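Local structure of fusolin (Unidentified entomopoxvirus, 4YN2) at residues 197-202 with 206-211. The protein forms the crystalline spindles of an insect poxvirus that enhance virulence, and probably acts on chitin as a lytic polysaccharide monooxygenase. Numbering follows the deposited sequence.
Sequences VPIPIR and AVLYVR
Leu208 and Ile199 meet between the two sheets of the immunoglobulin-like beta sandwich that characterises lytic polysaccharide monooxygenases. Strand 191-200 belongs to one sheet and strand 206-214 to the other, and a short connection joins them. No hydrogen bond joins the segments; side chains alone bridge the gap of 8.8 Å between Ile199 CA and Leu208 CA. Both branched residues are long enough to reach the middle of the sandwich, where neither side chain has a polar atom to satisfy. With Ile199 CG1 anti to the carbonyl carbon (chi1 -53°), the turn at chi2 swings CD1 to the forked end of Leu208. There Ile199 CD1 touches both prongs, 4.0 Å from Leu208 CD1 and Leu208 CD2 alike, and Ile199 CG2 lies 4.2 Å from Leu208 CD2, the side chains meeting at a slant. Ile151 on strand 145-152 also packs against Leu208. At the sandwich's end, where the chain crosses over, the small Ala206 lets the aliphatic base of Arg202 come close. A bend at chi2 (-75°) turns the arginine back so that NH1 bonds weakly to Ile201 O, while NH2 hydrogen-bonds to Thr152 O. Nearer the backbone, Arg202 CG rests 4.0 Å from Ala206 CB.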
ATOM      1  N   VAL A 197      10.466 -10.002  -7.659  1.00  9.38           N
ATOM      2  CA  VAL A 197      11.059  -8.690  -7.479  1.00 10.00           C
ATOM      3  C   VAL A 197      11.838  -8.667  -6.173  1.00 15.71           C
ATOM      4  O   VAL A 197      11.287  -9.050  -5.130  1.00 13.87           O
ATOM      5  CB  VAL A 197       9.961  -7.595  -7.490  1.00 14.21           C
ATOM      6  CG1 VAL A 197      10.578  -6.199  -7.374  1.00 14.15           C
ATOM      7  CG2 VAL A 197       9.118  -7.695  -8.759  1.00 13.98           C
ATOM      8  N   PRO A 198      13.091  -8.170  -6.192  1.00 14.39           N
ATOM      9  CA  PRO A 198      13.828  -8.014  -4.936  1.00 14.24           C
ATOM     10  C   PRO A 198      13.356  -6.739  -4.249  1.00 16.47           C
ATOM     11  O   PRO A 198      13.650  -5.641  -4.704  1.00 17.01           O
ATOM     12  CB  PRO A 198      15.294  -7.958  -5.381  1.00 16.35           C
ATOM     13  CG  PRO A 198      15.269  -7.510  -6.779  1.00 21.47           C
ATOM     14  CD  PRO A 198      13.878  -7.663  -7.336  1.00 17.08           C
ATOM     15  N   ILE A 199      12.586  -6.890  -3.182  1.00 11.93           N
ATOM     16  CA  ILE A 199      12.022  -5.772  -2.442  1.00 10.23           C
ATOM     17  C   ILE A 199      13.025  -5.314  -1.376  1.00 13.92           C
ATOM     18  O   ILE A 199      13.306  -6.095  -0.472  1.00 11.53           O
ATOM     19  CB  ILE A 199      10.669  -6.172  -1.800  1.00 12.55           C
ATOM     20  CG1 ILE A 199       9.669  -6.778  -2.825  1.00 12.41           C
ATOM     21  CG2 ILE A 199      10.043  -4.992  -1.077  1.00 12.41           C
ATOM     22  CD1 ILE A 199       9.261  -5.913  -3.934  1.00 18.85           C
ATOM     23  N   PRO A 200      13.512  -4.051  -1.400  1.00 11.51           N
ATOM     24  CA  PRO A 200      14.393  -3.589  -0.313  1.00 12.12           C
ATOM     25  C   PRO A 200      13.654  -3.592   1.018  1.00 17.77           C
ATOM     26  O   PRO A 200      12.488  -3.186   1.069  1.00 16.36           O
ATOM     27  CB  PRO A 200      14.764  -2.159  -0.735  1.00 13.80           C
ATOM     28  CG  PRO A 200      14.453  -2.083  -2.191  1.00 17.50           C
ATOM     29  CD  PRO A 200      13.270  -2.971  -2.376  1.00 12.83           C
ATOM     30  N   ILE A 201      14.309  -4.081   2.082  1.00 15.56           N
ATOM     31  CA  ILE A 201      13.676  -4.146   3.393  1.00 16.89           C
ATOM     32  C   ILE A 201      13.630  -2.751   4.001  1.00 20.85           C
ATOM     33  O   ILE A 201      14.446  -1.890   3.689  1.00 19.83           O
ATOM     34  CB  ILE A 201      14.380  -5.157   4.348  1.00 20.92           C
ATOM     35  CG1 ILE A 201      14.586  -6.530   3.696  1.00 21.64           C
ATOM     36  CG2 ILE A 201      13.605  -5.334   5.646  1.00 24.31           C
ATOM     37  CD1 ILE A 201      13.461  -7.092   2.973  1.00 36.31           C
ATOM     38  N   ARG A 202      12.619  -2.538   4.825  1.00 19.07           N
ATOM     39  CA  ARG A 202      12.367  -1.321   5.581  1.00 19.04           C
ATOM     40  C   ARG A 202      12.027  -1.706   6.999  1.00 22.85           C
ATOM     41  O   ARG A 202      11.517  -2.798   7.229  1.00 20.74           O
ATOM     42  CB  ARG A 202      11.191  -0.546   4.961  1.00 19.59           C
ATOM     43  CG  ARG A 202      11.351  -0.177   3.485  1.00 24.95           C
ATOM     44  CD  ARG A 202      12.308   0.961   3.349  1.00 27.74           C
ATOM     45  NE  ARG A 202      12.345   1.535   2.001  1.00 14.61           N
ATOM     46  CZ  ARG A 202      13.337   1.418   1.125  1.00 17.02           C
ATOM     47  NH1 ARG A 202      14.387   0.653   1.391  1.00 15.90           N
ATOM     48  NH2 ARG A 202      13.275   2.053  -0.039  1.00 13.59           N
ATOM     49  N   ALA A 206       6.016   0.816   4.085  1.00  7.53           N
ATOM     50  CA  ALA A 206       6.391   1.377   2.797  1.00  7.56           C
ATOM     51  C   ALA A 206       5.273   1.197   1.798  1.00 10.86           C
ATOM     52  O   ALA A 206       4.284   0.513   2.068  1.00 10.66           O
ATOM     53  CB  ALA A 206       7.653   0.685   2.291  1.00  8.23           C
ATOM     54  N   VAL A 207       5.453   1.781   0.623  1.00  7.21           N
ATOM     55  CA  VAL A 207       4.517   1.642  -0.476  1.00  5.94           C
ATOM     56  C   VAL A 207       5.263   1.208  -1.714  1.00  8.04           C
ATOM     57  O   VAL A 207       6.226   1.868  -2.100  1.00  8.10           O
ATOM     58  CB  VAL A 207       3.732   2.955  -0.766  1.00  9.70           C
ATOM     59  CG1 VAL A 207       2.834   2.803  -1.998  1.00  9.88           C
ATOM     60  CG2 VAL A 207       2.909   3.377   0.436  1.00 10.10           C
ATOM     61  N   LEU A 208       4.788   0.146  -2.376  1.00  4.59           N
ATOM     62  CA  LEU A 208       5.277  -0.233  -3.699  1.00  4.76           C
ATOM     63  C   LEU A 208       4.361   0.423  -4.697  1.00  8.56           C
ATOM     64  O   LEU A 208       3.149   0.441  -4.484  1.00  8.76           O
ATOM     65  CB  LEU A 208       5.286  -1.740  -3.932  1.00  5.27           C
ATOM     66  CG  LEU A 208       6.100  -2.588  -2.999  1.00 10.00           C
ATOM     67  CD1 LEU A 208       5.789  -4.051  -3.245  1.00  9.79           C
ATOM     68  CD2 LEU A 208       7.585  -2.319  -3.171  1.00 13.36           C
ATOM     69  N   TYR A 209       4.915   1.027  -5.733  1.00  5.71           N
ATOM     70  CA  TYR A 209       4.135   1.641  -6.797  1.00  3.88           C
ATOM     71  C   TYR A 209       4.383   0.803  -8.018  1.00  7.14           C
ATOM     72  O   TYR A 209       5.519   0.742  -8.491  1.00  5.65           O
ATOM     73  CB  TYR A 209       4.527   3.098  -7.009  1.00  4.06           C
ATOM     74  CG  TYR A 209       3.576   3.883  -7.887  1.00  4.66           C
ATOM     75  CD1 TYR A 209       2.219   3.942  -7.592  1.00  6.13           C
ATOM     76  CD2 TYR A 209       4.054   4.712  -8.894  1.00  5.24           C
ATOM     77  CE1 TYR A 209       1.360   4.763  -8.300  1.00  6.35           C
ATOM     78  CE2 TYR A 209       3.198   5.541  -9.614  1.00  5.53           C
ATOM     79  CZ  TYR A 209       1.850   5.556  -9.321  1.00  9.63           C
ATOM     80  OH  TYR A 209       1.018   6.385 -10.032  1.00  8.95           O
ATOM     81  N   VAL A 210       3.365   0.070  -8.457  1.00  3.92           N
ATOM     82  CA  VAL A 210       3.466  -0.844  -9.591  1.00  3.85           C
ATOM     83  C   VAL A 210       2.812  -0.205 -10.786  1.00  7.76           C
ATOM     84  O   VAL A 210       1.661   0.218 -10.708  1.00  7.90           O
ATOM     85  CB  VAL A 210       2.827  -2.224  -9.275  1.00  7.63           C
ATOM     86  CG1 VAL A 210       2.985  -3.176 -10.455  1.00  7.98           C
ATOM     87  CG2 VAL A 210       3.423  -2.836  -8.007  1.00  7.49           C
ATOM     88  N   ARG A 211       3.531  -0.154 -11.888  1.00  4.57           N
ATOM     89  CA  ARG A 211       3.060   0.422 -13.133  1.00  4.62           C
ATOM     90  C   ARG A 211       3.064  -0.640 -14.208  1.00  9.36           C
ATOM     91  O   ARG A 211       4.116  -1.210 -14.484  1.00  9.14           O
ATOM     92  CB  ARG A 211       3.948   1.588 -13.538  1.00  4.43           C
ATOM     93  CG  ARG A 211       3.608   2.215 -14.875  1.00  8.85           C
ATOM     94  CD  ARG A 211       4.676   3.205 -15.262  1.00  9.62           C
ATOM     95  NE  ARG A 211       4.364   3.833 -16.538  1.00 14.17           N
ATOM     96  CZ  ARG A 211       5.239   4.400 -17.359  1.00 18.91           C
ATOM     97  NH1 ARG A 211       6.528   4.437 -17.046  1.00 11.06           N
ATOM     98  NH2 ARG A 211       4.831   4.943 -18.500  1.00 11.60           N
TER